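Local coordinates for ferrichrome-binding protein (Bacillus subtilis subsp. subtilis, PDB 3G9Q) that binds iron(3+)-hydroxamate complexes and passes them to the membrane permease of an ABC transporter, which takes up ferrichrome and coprogen, at residues Tyr24-Phe28 with Gln107-Phe111; Asp209-Pro215 with His241-Pro247. One frame throughout, in Å; residues are numbered along the deposited sequence.

Contact 1. Residues Tyr24-Phe28 with Gln107-Phe111; sequences YYGYF and QLKEF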
ATOM      1  N   TYR A  24       7.927  -1.661  -5.668  1.00 42.28           N
ATOM      2  CA  TYR A  24       9.061  -0.789  -5.356  1.00 40.94           C
ATOM      3  C   TYR A  24       9.200   0.412  -6.292  1.00 43.31           C
ATOM      4  O   TYR A  24       9.959   1.344  -5.998  1.00 45.64           O
ATOM      5  CB  TYR A  24      10.378  -1.587  -5.338  1.00 35.15           C
ATOM      6  CG  TYR A  24      10.418  -2.648  -4.258  1.00 45.74           C
ATOM      7  CD1 TYR A  24       9.821  -2.415  -3.009  1.00 53.03           C
ATOM      8  CD2 TYR A  24      11.034  -3.877  -4.472  1.00 35.15           C
ATOM      9  CE1 TYR A  24       9.823  -3.374  -2.003  1.00 46.68           C
ATOM     10  CE2 TYR A  24      11.048  -4.844  -3.476  1.00 55.60           C
ATOM     11  CZ  TYR A  24      10.438  -4.591  -2.241  1.00 56.91           C
ATOM     12  OH  TYR A  24      10.427  -5.555  -1.257  1.00 53.24           O
ATOM     13  N   TYR A  25       8.467   0.403  -7.408  1.00 41.75           N
ATOM     14  CA  TYR A  25       8.526   1.504  -8.377  1.00 36.65           C
ATOM     15  C   TYR A  25       8.472   2.879  -7.710  1.00 38.72           C
ATOM     16  O   TYR A  25       9.316   3.738  -7.983  1.00 38.25           O
ATOM     17  CB  TYR A  25       7.394   1.386  -9.408  1.00 32.47           C
ATOM     18  CG  TYR A  25       7.311   2.580 -10.323  1.00 26.28           C
ATOM     19  CD1 TYR A  25       8.258   2.789 -11.331  1.00 39.02           C
ATOM     20  CD2 TYR A  25       6.350   3.545 -10.122  1.00 19.81           C
ATOM     21  CE1 TYR A  25       8.245   3.949 -12.114  1.00 35.39           C
ATOM     22  CE2 TYR A  25       6.323   4.691 -10.880  1.00 40.39           C
ATOM     23  CZ  TYR A  25       7.269   4.900 -11.878  1.00 41.34           C
ATOM     24  OH  TYR A  25       7.206   6.069 -12.623  1.00 48.42           O
ATOM     25  N   GLY A  26       7.478   3.078  -6.842  1.00 33.82           N
ATOM     26  CA  GLY A  26       7.335   4.344  -6.139  1.00 35.53           C
ATOM     27  C   GLY A  26       8.530   4.752  -5.278  1.00 37.36           C
ATOM     28  O   GLY A  26       8.711   5.938  -4.995  1.00 32.48           O
ATOM     29  N   TYR A  27       9.337   3.778  -4.850  1.00 37.82           N
ATOM     30  CA  TYR A  27      10.524   4.050  -4.027  1.00 48.73           C
ATOM     31  C   TYR A  27      11.610   4.770  -4.820  1.00 48.68           C
ATOM     32  O   TYR A  27      12.185   5.757  -4.361  1.00 46.04           O
ATOM     33  CB  TYR A  27      11.136   2.751  -3.459  1.00 37.48           C
ATOM     34  CG  TYR A  27      10.360   2.132  -2.323  1.00 40.68           C
ATOM     35  CD1 TYR A  27       9.296   1.283  -2.577  1.00 35.39           C
ATOM     36  CD2 TYR A  27      10.660   2.429  -1.002  1.00 30.50           C
ATOM     37  CE1 TYR A  27       8.549   0.749  -1.554  1.00 30.86           C
ATOM     38  CE2 TYR A  27       9.913   1.902   0.036  1.00 24.81           C
ATOM     39  CZ  TYR A  27       8.858   1.062  -0.245  1.00 38.49           C
ATOM     40  OH  TYR A  27       8.089   0.523   0.772  1.00 47.04           O
ATOM     41  N   PHE A  28      11.888   4.255  -6.011  1.00 54.39           N
ATOM     42  CA  PHE A  28      12.909   4.811  -6.877  1.00 48.43           C
ATOM     43  C   PHE A  28      12.411   6.143  -7.431  1.00 50.51           C
ATOM     44  O   PHE A  28      13.198   7.063  -7.651  1.00 46.80           O
ATOM     45  CB  PHE A  28      13.232   3.804  -7.994  1.00 49.07           C
ATOM     46  CG  PHE A  28      14.083   2.635  -7.533  1.00 47.87           C
ATOM     47  CD1 PHE A  28      15.449   2.620  -7.757  1.00 46.60           C
ATOM     48  CD2 PHE A  28      13.524   1.577  -6.824  1.00 53.05           C
ATOM     49  CE1 PHE A  28      16.244   1.576  -7.278  1.00 43.31           C
ATOM     50  CE2 PHE A  28      14.317   0.534  -6.343  1.00 43.92           C
ATOM     51  CZ  PHE A  28      15.672   0.537  -6.570  1.00 47.00           C
ATOM     52  N   GLN A 107      13.027   0.079   4.071  1.00 63.28           N
ATOM     53  CA  GLN A 107      13.167  -0.350   2.677  1.00 54.33           C
ATOM     54  C   GLN A 107      13.534   0.830   1.782  1.00 54.90           C
ATOM     55  O   GLN A 107      14.154   0.648   0.734  1.00 52.72           O
ATOM     56  CB  GLN A 107      11.853  -0.971   2.190  1.00 56.71           C
ATOM     57  CG  GLN A 107      11.898  -1.599   0.801  1.00 43.23           C
ATOM     58  CD  GLN A 107      12.933  -2.694   0.683  1.00 48.39           C
ATOM     59  OE1 GLN A 107      14.124  -2.426   0.610  1.00 50.93           O
ATOM     60  NE2 GLN A 107      12.480  -3.938   0.668  1.00 49.35           N
ATOM     61  N   LEU A 108      13.136   2.033   2.199  1.00 55.24           N
ATOM     62  CA  LEU A 108      13.428   3.265   1.455  1.00 47.58           C
ATOM     63  C   LEU A 108      14.856   3.734   1.729  1.00 52.22           C
ATOM     64  O   LEU A 108      15.516   4.335   0.876  1.00 40.15           O
ATOM     65  CB  LEU A 108      12.457   4.383   1.861  1.00 41.47           C
ATOM     66  CG  LEU A 108      12.819   5.801   1.389  1.00 33.40           C
ATOM     67  CD1 LEU A 108      12.764   5.871  -0.115  1.00 34.90           C
ATOM     68  CD2 LEU A 108      11.873   6.806   2.001  1.00 32.69           C
ATOM     69  N   LYS A 109      15.326   3.460   2.940  1.00 54.89           N
ATOM     70  CA  LYS A 109      16.661   3.857   3.322  1.00 51.10           C
ATOM     71  C   LYS A 109      17.650   2.832   2.792  1.00 46.72           C
ATOM     72  O   LYS A 109      18.830   3.118   2.666  1.00 60.48           O
ATOM     73  CB  LYS A 109      16.746   4.002   4.850  1.00 59.25           C
ATOM     74  CG  LYS A 109      15.701   4.957   5.425  1.00 58.77           C
ATOM     75  CD  LYS A 109      16.276   5.937   6.447  1.00 75.96           C
ATOM     76  CE  LYS A 109      16.655   5.269   7.760  1.00 80.28           C
ATOM     77  NZ  LYS A 109      17.307   6.241   8.698  1.00 83.04           N
ATOM     78  N   GLU A 110      17.172   1.635   2.477  1.00 51.94           N
ATOM     79  CA  GLU A 110      18.051   0.604   1.929  1.00 56.84           C
ATOM     80  C   GLU A 110      18.357   0.995   0.491  1.00 56.63           C
ATOM     81  O   GLU A 110      19.507   0.963   0.063  1.00 63.90           O
ATOM     82  CB  GLU A 110      17.362  -0.764   1.942  1.00 64.84           C
ATOM     83  CG  GLU A 110      18.233  -1.926   1.467  1.00 72.69           C
ATOM     84  CD  GLU A 110      17.434  -3.212   1.225  1.00 90.68           C
ATOM     85  OE1 GLU A 110      16.672  -3.267   0.232  1.00 94.87           O
ATOM     86  OE2 GLU A 110      17.567  -4.166   2.028  1.00 91.07           O
ATOM     87  N   PHE A 111      17.313   1.372  -0.245  1.00 50.31           N
ATOM     88  CA  PHE A 111      17.441   1.774  -1.642  1.00 44.48           C
ATOM     89  C   PHE A 111      18.178   3.097  -1.774  1.00 43.72           C
ATOM     90  O   PHE A 111      18.925   3.293  -2.724  1.00 42.74           O
ATOM     91  CB  PHE A 111      16.058   1.907  -2.289  1.00 48.91           C
ATOM     92  CG  PHE A 111      15.374   0.590  -2.570  1.00 39.19           C
ATOM     93  CD1 PHE A 111      13.992   0.492  -2.500  1.00 42.61           C
ATOM     94  CD2 PHE A 111      16.102  -0.540  -2.935  1.00 43.66           C
ATOM     95  CE1 PHE A 111      13.351  -0.705  -2.785  1.00 48.62           C
ATOM     96  CE2 PHE A 111      15.462  -1.742  -3.224  1.00 39.37           C
ATOM     97  CZ  PHE A 111      14.090  -1.820  -3.148  1.00 44.19           C
TER

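Contact 2. Residues Asp209-Pro215 with His241-Pro247; sequences DYIFAGP and HVYKMDP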
ATOM      1  N   ASP A 209     -17.281   2.116  14.074  1.00 48.30           N
ATOM      2  CA  ASP A 209     -17.994   3.377  13.831  1.00 45.85           C
ATOM      3  C   ASP A 209     -17.770   3.854  12.402  1.00 46.48           C
ATOM      4  O   ASP A 209     -18.684   4.372  11.761  1.00 46.48           O
ATOM      5  CB  ASP A 209     -17.493   4.430  14.826  1.00 48.14           C
ATOM      6  CG  ASP A 209     -17.778   4.044  16.278  1.00 52.75           C
ATOM      7  OD1 ASP A 209     -18.948   4.153  16.696  1.00 57.46           O
ATOM      8  OD2 ASP A 209     -16.851   3.615  16.995  1.00 47.43           O
ATOM      9  N   TYR A 210     -16.539   3.689  11.921  1.00 45.49           N
ATOM     10  CA  TYR A 210     -16.188   4.059  10.551  1.00 53.41           C
ATOM     11  C   TYR A 210     -15.605   2.842   9.850  1.00 46.95           C
ATOM     12  O   TYR A 210     -14.871   2.063  10.454  1.00 41.45           O
ATOM     13  CB  TYR A 210     -15.174   5.203  10.515  1.00 51.38           C
ATOM     14  CG  TYR A 210     -15.689   6.488  11.106  1.00 58.12           C
ATOM     15  CD1 TYR A 210     -15.711   6.678  12.494  1.00 46.68           C
ATOM     16  CD2 TYR A 210     -16.172   7.512  10.285  1.00 41.62           C
ATOM     17  CE1 TYR A 210     -16.197   7.850  13.054  1.00 48.11           C
ATOM     18  CE2 TYR A 210     -16.662   8.694  10.835  1.00 43.17           C
ATOM     19  CZ  TYR A 210     -16.672   8.857  12.222  1.00 60.69           C
ATOM     20  OH  TYR A 210     -17.156  10.027  12.785  1.00 67.67           O
ATOM     21  N   ILE A 211     -15.933   2.685   8.573  1.00 45.93           N
ATOM     22  CA  ILE A 211     -15.446   1.546   7.818  1.00 47.17           C
ATOM     23  C   ILE A 211     -14.928   1.867   6.431  1.00 43.66           C
ATOM     24  O   ILE A 211     -15.519   2.649   5.696  1.00 45.53           O
ATOM     25  CB  ILE A 211     -16.540   0.492   7.652  1.00 46.83           C
ATOM     26  CG1 ILE A 211     -17.204   0.205   9.003  1.00 54.51           C
ATOM     27  CG2 ILE A 211     -15.924  -0.775   7.063  1.00 52.68           C
ATOM     28  CD1 ILE A 211     -16.393  -0.293  10.158  1.00 85.90           C
ATOM     29  N   PHE A 212     -13.807   1.260   6.080  1.00 45.15           N
ATOM     30  CA  PHE A 212     -13.229   1.436   4.757  1.00 44.23           C
ATOM     31  C   PHE A 212     -13.405   0.084   4.081  1.00 41.18           C
ATOM     32  O   PHE A 212     -12.584  -0.805   4.263  1.00 51.77           O
ATOM     33  CB  PHE A 212     -11.737   1.765   4.860  1.00 46.39           C
ATOM     34  CG  PHE A 212     -11.450   3.199   5.156  1.00 39.84           C
ATOM     35  CD1 PHE A 212     -11.176   3.619   6.444  1.00 27.53           C
ATOM     36  CD2 PHE A 212     -11.484   4.142   4.140  1.00 36.77           C
ATOM     37  CE1 PHE A 212     -10.946   4.959   6.714  1.00 43.61           C
ATOM     38  CE2 PHE A 212     -11.254   5.477   4.406  1.00 36.18           C
ATOM     39  CZ  PHE A 212     -10.985   5.888   5.693  1.00 38.42           C
ATOM     40  N   ALA A 213     -14.468  -0.090   3.315  1.00 42.25           N
ATOM     41  CA  ALA A 213     -14.668  -1.383   2.683  1.00 50.00           C
ATOM     42  C   ALA A 213     -14.568  -1.347   1.175  1.00 54.87           C
ATOM     43  O   ALA A 213     -14.763  -0.304   0.541  1.00 60.95           O
ATOM     44  CB  ALA A 213     -16.004  -1.969   3.093  1.00 47.73           C
ATOM     45  N   GLY A 214     -14.261  -2.503   0.601  1.00 48.59           N
ATOM     46  CA  GLY A 214     -14.153  -2.596  -0.837  1.00 44.16           C
ATOM     47  C   GLY A 214     -13.829  -4.008  -1.257  1.00 49.32           C
ATOM     48  O   GLY A 214     -13.586  -4.870  -0.408  1.00 46.73           O
ATOM     49  N   PRO A 215     -13.832  -4.285  -2.569  1.00 50.21           N
ATOM     50  CA  PRO A 215     -13.518  -5.639  -3.021  1.00 52.36           C
ATOM     51  C   PRO A 215     -12.034  -5.985  -2.820  1.00 60.17           C
ATOM     52  O   PRO A 215     -11.183  -5.096  -2.684  1.00 55.06           O
ATOM     53  CB  PRO A 215     -13.927  -5.612  -4.493  1.00 34.84           C
ATOM     54  CG  PRO A 215     -13.672  -4.193  -4.878  1.00 40.16           C
ATOM     55  CD  PRO A 215     -14.211  -3.423  -3.705  1.00 46.46           C
ATOM     56  N   HIS A 241     -20.840   6.409   7.270  1.00 43.57           N
ATOM     57  CA  HIS A 241     -19.418   6.423   7.614  1.00 48.14           C
ATOM     58  C   HIS A 241     -18.639   5.261   6.994  1.00 50.01           C
ATOM     59  O   HIS A 241     -17.738   4.695   7.623  1.00 46.65           O
ATOM     60  CB  HIS A 241     -19.225   6.371   9.130  1.00 45.90           C
ATOM     61  CG  HIS A 241     -19.755   7.568   9.850  1.00 42.92           C
ATOM     62  ND1 HIS A 241     -19.872   8.803   9.251  1.00 37.64           N
ATOM     63  CD2 HIS A 241     -20.144   7.732  11.137  1.00 30.56           C
ATOM     64  CE1 HIS A 241     -20.309   9.679  10.140  1.00 46.48           C
ATOM     65  NE2 HIS A 241     -20.481   9.054  11.291  1.00 34.44           N
ATOM     66  N   VAL A 242     -19.022   4.887   5.779  1.00 40.90           N
ATOM     67  CA  VAL A 242     -18.340   3.834   5.053  1.00 39.98           C
ATOM     68  C   VAL A 242     -17.795   4.477   3.795  1.00 46.00           C
ATOM     69  O   VAL A 242     -18.505   5.198   3.088  1.00 42.89           O
ATOM     70  CB  VAL A 242     -19.270   2.666   4.672  1.00 38.10           C
ATOM     71  CG1 VAL A 242     -19.483   1.769   5.876  1.00 40.15           C
ATOM     72  CG2 VAL A 242     -20.593   3.194   4.161  1.00 56.77           C
ATOM     73  N   TYR A 243     -16.521   4.215   3.530  1.00 43.21           N
ATOM     74  CA  TYR A 243     -15.844   4.783   2.382  1.00 35.52           C
ATOM     75  C   TYR A 243     -15.305   3.696   1.464  1.00 37.65           C
ATOM     76  O   TYR A 243     -14.677   2.747   1.917  1.00 47.66           O
ATOM     77  CB  TYR A 243     -14.723   5.670   2.894  1.00 35.01           C
ATOM     78  CG  TYR A 243     -15.161   6.464   4.103  1.00 45.74           C
ATOM     79  CD1 TYR A 243     -16.145   7.454   3.998  1.00 46.72           C
ATOM     80  CD2 TYR A 243     -14.620   6.203   5.353  1.00 41.72           C
ATOM     81  CE1 TYR A 243     -16.575   8.164   5.108  1.00 36.73           C
ATOM     82  CE2 TYR A 243     -15.035   6.899   6.468  1.00 49.92           C
ATOM     83  CZ  TYR A 243     -16.009   7.882   6.346  1.00 54.04           C
ATOM     84  OH  TYR A 243     -16.367   8.597   7.468  1.00 52.72           O
ATOM     85  N   LYS A 244     -15.575   3.856   0.171  1.00 46.79           N
ATOM     86  CA  LYS A 244     -15.161   2.926  -0.870  1.00 46.71           C
ATOM     87  C   LYS A 244     -13.652   2.917  -1.010  1.00 47.24           C
ATOM     88  O   LYS A 244     -13.041   3.921  -1.384  1.00 41.26           O
ATOM     89  CB  LYS A 244     -15.796   3.323  -2.205  1.00 50.25           C
ATOM     90  CG  LYS A 244     -17.290   3.010  -2.350  1.00 56.74           C
ATOM     91  CD  LYS A 244     -17.514   1.604  -2.897  1.00 76.44           C
ATOM     92  CE  LYS A 244     -16.999   1.457  -4.335  1.00 69.82           C
ATOM     93  NZ  LYS A 244     -17.013   0.031  -4.812  1.00 71.22           N
HETATM   94  N   MSE A 245     -13.062   1.766  -0.716  1.00 48.03           N
HETATM   95  CA  MSE A 245     -11.623   1.597  -0.784  1.00 46.59           C
HETATM   96  C   MSE A 245     -11.240   0.953  -2.107  1.00 44.53           C
HETATM   97  O   MSE A 245     -11.773  -0.086  -2.473  1.00 50.58           O
HETATM   98  CB  MSE A 245     -11.170   0.733   0.392  1.00 52.19           C
HETATM   99  CG  MSE A 245      -9.678   0.482   0.444  1.00 60.70           C
HETATM  100 SE   MSE A 245      -9.140  -0.570   1.995  1.00 80.24          SE
HETATM  101  CE  MSE A 245      -8.682   0.874   3.206  1.00 74.09           C
ATOM    102  N   ASP A 246     -10.327   1.578  -2.835  1.00 53.00           N
ATOM    103  CA  ASP A 246      -9.897   1.037  -4.115  1.00 57.86           C
ATOM    104  C   ASP A 246      -8.810  -0.016  -3.901  1.00 55.99           C
ATOM    105  O   ASP A 246      -7.708   0.284  -3.427  1.00 50.42           O
ATOM    106  CB  ASP A 246      -9.392   2.166  -5.019  1.00 66.01           C
ATOM    107  CG  ASP A 246      -9.053   1.688  -6.412  1.00 68.63           C
ATOM    108  OD1 ASP A 246      -9.873   0.948  -6.999  1.00 80.52           O
ATOM    109  OD2 ASP A 246      -7.979   2.060  -6.929  1.00 64.39           O
ATOM    110  N   PRO A 247      -9.110  -1.270  -4.273  1.00 53.35           N
ATOM    111  CA  PRO A 247      -8.187  -2.394  -4.125  1.00 57.12           C
ATOM    112  C   PRO A 247      -6.801  -2.239  -4.764  1.00 56.94           C
ATOM    113  O   PRO A 247      -5.815  -2.746  -4.228  1.00 61.51           O
ATOM    114  CB  PRO A 247      -8.991  -3.571  -4.687  1.00 49.56           C
ATOM    115  CG  PRO A 247      -9.863  -2.937  -5.707  1.00 54.10           C
ATOM    116  CD  PRO A 247     -10.302  -1.662  -5.049  1.00 50.90           C
TER

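Contact 1. Residues Tyr24-Phe28 with Gln107-Phe111
Y24, Y27 and F28 close around F111 in a buried aromatic cluster, where the start of helix 25-31 meets helix 106-115 in the lobe built on the parallel sheet of strand 17-19. F111 is the ring shared by all the others. With CG anti to its own carbonyl carbon (chi1 -73°), the phenyl group reaches across to the first helix and presents edge and face to different partners. Its edge turns onto the face of Y24 in a T-shaped pair, centroids 5.3 Å apart and planes at 73°, with F111 CE1 3.8 Å from Y24 CG. The adjoining stretch of the F111 rim, CD1 and CE1, is turned to Y27 in an offset edge-to-face pair with a centroid separation of 5.8 Å, and Y27 CB lies 3.8 Å from F111 CD1. F28 comes over a face instead: its CE2 stands 3.7 Å above the middle of the F111 ring, although the two planes are tilted by 46°. One side of the Y27 ring, CD2 and CE2, lies against L108 one turn earlier in helix 106-115, CD2 3.9 Å from L108 CB. The aliphatic part of Q107 fills in between the tyrosines, with CG over the face of Y27 and 3.9 Å from Y24 CE1. The phenol end of Y24 is tied by a hydrogen bond to the indole NE1 of W78, and F111 also touches V97 and L31. Were F111 cut back to an alanine, Y24, Y27 and F28 would probably lose their common partner, and a gap is likely to open between the helices. The result is an aromatic cluster at a helix-helix interface, set beside V97 of strand 94-97 in the N-terminal lobe of a two-lobed binding protein of the solute-binding protein 8 family.

Contact 2. Residues Asp209-Pro215 with His241-Pro247
Y210 lies flat against H241 at the start of a parallel strand pair, where the edge strand 242-244 runs alongside 210-215 in the mixed sheet. Both residues hold CG anti to the carbonyl carbon (chi1 -63° for Y210, -64° for H241), which brings their rings face to face in an offset stack with centroids 4.2 Å apart, Y210 CE2 sitting over the centre of the imidazole. The stack leads directly into the backbone ladder: I211 N donates to H241 O at 2.9 Å, and I211 O receives Y243 N, also at 2.9 Å. The A213 N to Y243 O bond is weak, but M245 N again binds A213 O, at 3.0 Å and from above the carbonyl plane.

Side chains alternate between the two faces. Beside Y210, the Y243 ring arrives at the edge of the tyrosine, while its CD2 lies over a face of F212, 3.6 Å from F212 CE2, the two rings being obliquely tilted. M245, a selenomethionine, also reaches this side. Its CG is anti to the backbone N, and a bend at chi3 (-94°) turns methyl CE toward F212, 3.6 Å from its CB. Helix 255-270 covers this aromatic row through S268 and L269, and F264 meets the F212 ring. On the other face, I211 CB packs 3.7 Å from V242 CG1, both residues touching A236. Beyond the ladder, P215 CG and P247 CG remain 4.1 Å apart.

Two neighbouring parallel strands joined through short helices, here 229-232 and 235-238, make a beta-alpha-beta crossover that places 242-244 at the edge of the mixed sheet in the C-terminal lobe.

The two contacts lie in different lobes, and the chain's centre lies between them; their own centres are 28 Å apart and their nearest atoms about 14 Å from each other. Both segments of contact 1 come earlier in the chain than either segment of contact 2. Contact 1 packs helices beside the four-stranded parallel sheet, whereas contact 2 pairs two strands of the five-stranded mixed sheet. Between them runs helix 118-143, which L108 touches and which leads from the first lobe to strand 148-154, the neighbour of 210-215. Each lobe thus has its own core, consistent with the helix-linked, two-lobed build of siderophore-binding proteins, which hold ligand in the intervening cleft.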